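Local atomic coordinates of metallo-beta-lactamase (Serratia marcescens, PDB entry 6K4X), a protein that hydrolyses beta-lactam antibiotics with a two-zinc active site, here occupied by the inhibitor 4-amino-2-sulfanylbenzoic acid. Residues G36-D41 with V65-S70. Residues are numbered along the deposited sequence; the frame is centred on the assembly and turned at random.
Sequences GHILVD and VKYILS
H37 opens the pairing of two parallel strands, 37-40 and 65-69, its carbonyl O taking the N-H of K66 at 2.8 Å. The step to I38 contains a beta bulge: H37 pairs with V65 but I38 with Y67, so K66 is the extra residue, and Y67 N, buried here, finds no acceptor. H37 ND1 is hydrogen-bonded to the backbone N of S33, and the ring sits edge-to-face with F60. I38 lies on the other face, where CG2, which a chi1 of -63° sets anti to the backbone N, lies 3.5 Å from L69 CD1, while CG1 is near the plane of the Y67 ring, off its edge, 4.3 Å from Y67 CB. L39 binds the partner strand through both its N-H and its C=O: L39 N donates to Y67 O (2.9 Å, 171° at the hydrogen), and L39 O accepts from L69 N (2.7 Å). Its side chain turns to the face of V65 and I68, with CB 3.9 Å from V65 CG1; helix 81-88 covers V65 and I68 there. V40 returns to the I38 face, its CG2 against L69 CD1 at 4.1 Å, with W157 of the second sheet touching both residues. D41 N ends the ladder on L69 O. The two strands belong to a beta-alpha-beta unit with helix 47-57, part of the metallo-beta-lactamase alpha-beta/beta-alpha sandwich. An apolar, backbone-bonded ladder thus gives way to a polar end near the zinc ligands H77 (by D41) and H72 (by S70), where the carboxylate ties the strand ends together: OD2 is hydrogen-bonded to T71 OG1, and OD1 accepts from a water that accepts from S70 OG.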
ATOM      1  N   GLY A  36      -1.310  17.880 -10.715  1.00  8.02           N
ATOM      2  CA  GLY A  36      -0.524  16.671 -10.749  1.00  8.81           C
ATOM      3  C   GLY A  36      -0.994  15.671  -9.711  1.00  6.77           C
ATOM      4  O   GLY A  36      -1.826  15.995  -8.834  1.00  7.24           O
ATOM      5  N   HIS A  37      -0.505  14.432  -9.845  1.00  6.17           N
ATOM      6  CA  HIS A  37      -1.080  13.293  -9.168  1.00  6.39           C
ATOM      7  C   HIS A  37      -0.028  12.533  -8.364  1.00  6.29           C
ATOM      8  O   HIS A  37       1.174  12.605  -8.648  1.00  6.48           O
ATOM      9  CB  HIS A  37      -1.722  12.316 -10.159  1.00  7.19           C
ATOM     10  CG  HIS A  37      -2.444  12.990 -11.274  1.00  6.66           C
ATOM     11  ND1 HIS A  37      -3.446  13.922 -11.053  1.00  7.24           N
ATOM     12  CD2 HIS A  37      -2.258  12.909 -12.606  1.00  7.12           C
ATOM     13  CE1 HIS A  37      -3.851  14.357 -12.226  1.00  7.15           C
ATOM     14  NE2 HIS A  37      -3.136  13.773 -13.187  1.00  7.49           N
ATOM     15  N   ILE A  38      -0.534  11.780  -7.379  1.00  6.14           N
ATOM     16  CA  ILE A  38       0.269  10.862  -6.586  1.00  6.53           C
ATOM     17  C   ILE A  38      -0.267   9.457  -6.831  1.00  6.10           C
ATOM     18  O   ILE A  38      -1.473   9.237  -6.725  1.00  6.80           O
ATOM     19  CB  ILE A  38       0.220  11.247  -5.103  1.00  6.80           C
ATOM     20  CG1 ILE A  38       0.830  12.638  -4.903  1.00  7.47           C
ATOM     21  CG2 ILE A  38       0.902  10.188  -4.245  1.00  7.50           C
ATOM     22  CD1 ILE A  38       0.713  13.182  -3.498  1.00  8.04           C
ATOM     23  N   LEU A  39       0.631   8.512  -7.121  1.00  5.93           N
ATOM     24  CA  LEU A  39       0.288   7.108  -7.254  1.00  6.31           C
ATOM     25  C   LEU A  39       0.794   6.364  -6.030  1.00  5.88           C
ATOM     26  O   LEU A  39       1.954   6.560  -5.639  1.00  6.62           O
ATOM     27  CB  LEU A  39       0.941   6.549  -8.518  1.00  6.26           C
ATOM     28  CG  LEU A  39       0.775   5.046  -8.751  1.00  6.38           C
ATOM     29  CD1 LEU A  39      -0.682   4.689  -9.001  1.00  7.85           C
ATOM     30  CD2 LEU A  39       1.634   4.599  -9.916  1.00  8.17           C
ATOM     31  N   VAL A  40      -0.055   5.513  -5.453  1.00  5.58           N
ATOM     32  CA  VAL A  40       0.352   4.655  -4.361  1.00  5.76           C
ATOM     33  C   VAL A  40       0.434   3.227  -4.883  1.00  6.04           C
ATOM     34  O   VAL A  40      -0.585   2.667  -5.321  1.00  6.42           O
ATOM     35  CB  VAL A  40      -0.618   4.730  -3.170  1.00  6.90           C
ATOM     36  CG1 VAL A  40      -0.083   3.910  -2.012  1.00  7.28           C
ATOM     37  CG2 VAL A  40      -0.876   6.172  -2.775  1.00  8.33           C
ATOM     38  N   ASP A  41       1.665   2.708  -4.886  1.00  5.89           N
ATOM     39  CA  ASP A  41       2.076   1.361  -5.276  1.00  6.19           C
ATOM     40  C   ASP A  41       2.049   1.176  -6.798  1.00  5.87           C
ATOM     41  O   ASP A  41       1.461   1.957  -7.543  1.00  7.34           O
ATOM     42  CB  ASP A  41       1.349   0.252  -4.520  1.00  6.54           C
ATOM     43  CG  ASP A  41       1.952   0.001  -3.155  1.00  6.40           C
ATOM     44  OD1 ASP A  41       3.110   0.452  -2.897  1.00  6.87           O
ATOM     45  OD2 ASP A  41       1.262  -0.655  -2.347  1.00  6.86           O
ATOM     46  N   VAL A  65       1.912  12.371 -13.106  1.00  6.17           N
ATOM     47  CA  VAL A  65       2.149  11.668 -11.841  1.00  6.78           C
ATOM     48  C   VAL A  65       3.530  12.072 -11.321  1.00  6.28           C
ATOM     49  O   VAL A  65       4.548  11.807 -11.973  1.00  7.31           O
ATOM     50  CB  VAL A  65       2.078  10.148 -12.029  1.00  7.20           C
ATOM     51  CG1 VAL A  65       2.382   9.435 -10.720  1.00  8.08           C
ATOM     52  CG2 VAL A  65       0.736   9.695 -12.595  1.00  7.67           C
ATOM     53  N   LYS A  66       3.565  12.735 -10.166  1.00  6.49           N
ATOM     54  CA  LYS A  66       4.796  13.350  -9.685  1.00  6.74           C
ATOM     55  C   LYS A  66       5.493  12.537  -8.596  1.00  6.63           C
ATOM     56  O   LYS A  66       6.712  12.647  -8.461  1.00  7.34           O
ATOM     57  CB  LYS A  66       4.514  14.761  -9.172  1.00  6.83           C
ATOM     58  CG  LYS A  66       3.899  15.681 -10.214  1.00  7.27           C
ATOM     59  CD  LYS A  66       4.584  15.690 -11.557  1.00  7.71           C
ATOM     60  CE  LYS A  66       3.924  16.646 -12.530  1.00  8.27           C
ATOM     61  NZ  LYS A  66       4.542  16.611 -13.867  1.00  9.09           N
ATOM     62  N   TYR A  67       4.726  11.757  -7.842  1.00  6.22           N
ATOM     63  CA  TYR A  67       5.276  10.902  -6.787  1.00  6.32           C
ATOM     64  C   TYR A  67       4.633   9.529  -6.907  1.00  5.82           C
ATOM     65  O   TYR A  67       3.429   9.434  -7.222  1.00  6.84           O
ATOM     66  CB  TYR A  67       4.972  11.432  -5.388  1.00  7.21           C
ATOM     67  CG  TYR A  67       5.705  12.692  -5.024  1.00  7.80           C
ATOM     68  CD1 TYR A  67       7.064  12.658  -4.807  1.00  8.88           C
ATOM     69  CD2 TYR A  67       5.060  13.906  -4.884  1.00 10.26           C
ATOM     70  CE1 TYR A  67       7.777  13.789  -4.456  1.00 10.83           C
ATOM     71  CE2 TYR A  67       5.763  15.060  -4.543  1.00 12.79           C
ATOM     72  CZ  TYR A  67       7.126  14.997  -4.332  1.00 12.07           C
ATOM     73  OH  TYR A  67       7.859  16.105  -3.982  1.00 16.59           O
ATOM     74  N   ILE A  68       5.421   8.490  -6.638  1.00  5.53           N
ATOM     75  CA  ILE A  68       4.930   7.139  -6.442  1.00  6.15           C
ATOM     76  C   ILE A  68       5.298   6.770  -5.007  1.00  5.76           C
ATOM     77  O   ILE A  68       6.482   6.759  -4.652  1.00  6.96           O
ATOM     78  CB  ILE A  68       5.552   6.154  -7.444  1.00  6.39           C
ATOM     79  CG1 ILE A  68       5.253   6.550  -8.885  1.00  6.49           C
ATOM     80  CG2 ILE A  68       5.085   4.742  -7.150  1.00  7.32           C
ATOM     81  CD1 ILE A  68       6.102   5.856  -9.932  1.00  7.73           C
ATOM     82  N   LEU A  69       4.300   6.434  -4.210  1.00  5.49           N
ATOM     83  CA  LEU A  69       4.474   6.082  -2.818  1.00  5.80           C
ATOM     84  C   LEU A  69       4.467   4.571  -2.688  1.00  6.01           C
ATOM     85  O   LEU A  69       3.560   3.934  -3.206  1.00  7.47           O
ATOM     86  CB  LEU A  69       3.342   6.690  -1.990  1.00  6.36           C
ATOM     87  CG  LEU A  69       3.093   8.178  -2.209  1.00  7.02           C
ATOM     88  CD1 LEU A  69       2.021   8.668  -1.260  1.00  7.88           C
ATOM     89  CD2 LEU A  69       4.358   8.990  -2.081  1.00  7.82           C
ATOM     90  N   SER A  70       5.418   4.012  -1.945  1.00  5.62           N
ATOM     91  CA  SER A  70       5.523   2.572  -1.758  1.00  5.48           C
ATOM     92  C   SER A  70       5.035   2.199  -0.365  1.00  5.85           C
ATOM     93  O   SER A  70       5.519   2.758   0.637  1.00  6.61           O
ATOM     94  CB  SER A  70       6.949   2.136  -1.955  1.00  5.75           C
ATOM     95  OG  SER A  70       7.122   0.749  -1.656  1.00  6.54           O
TER
HETATM   96  O   HOH W   1       5.452  -0.942  -2.963  1.00  6.86           O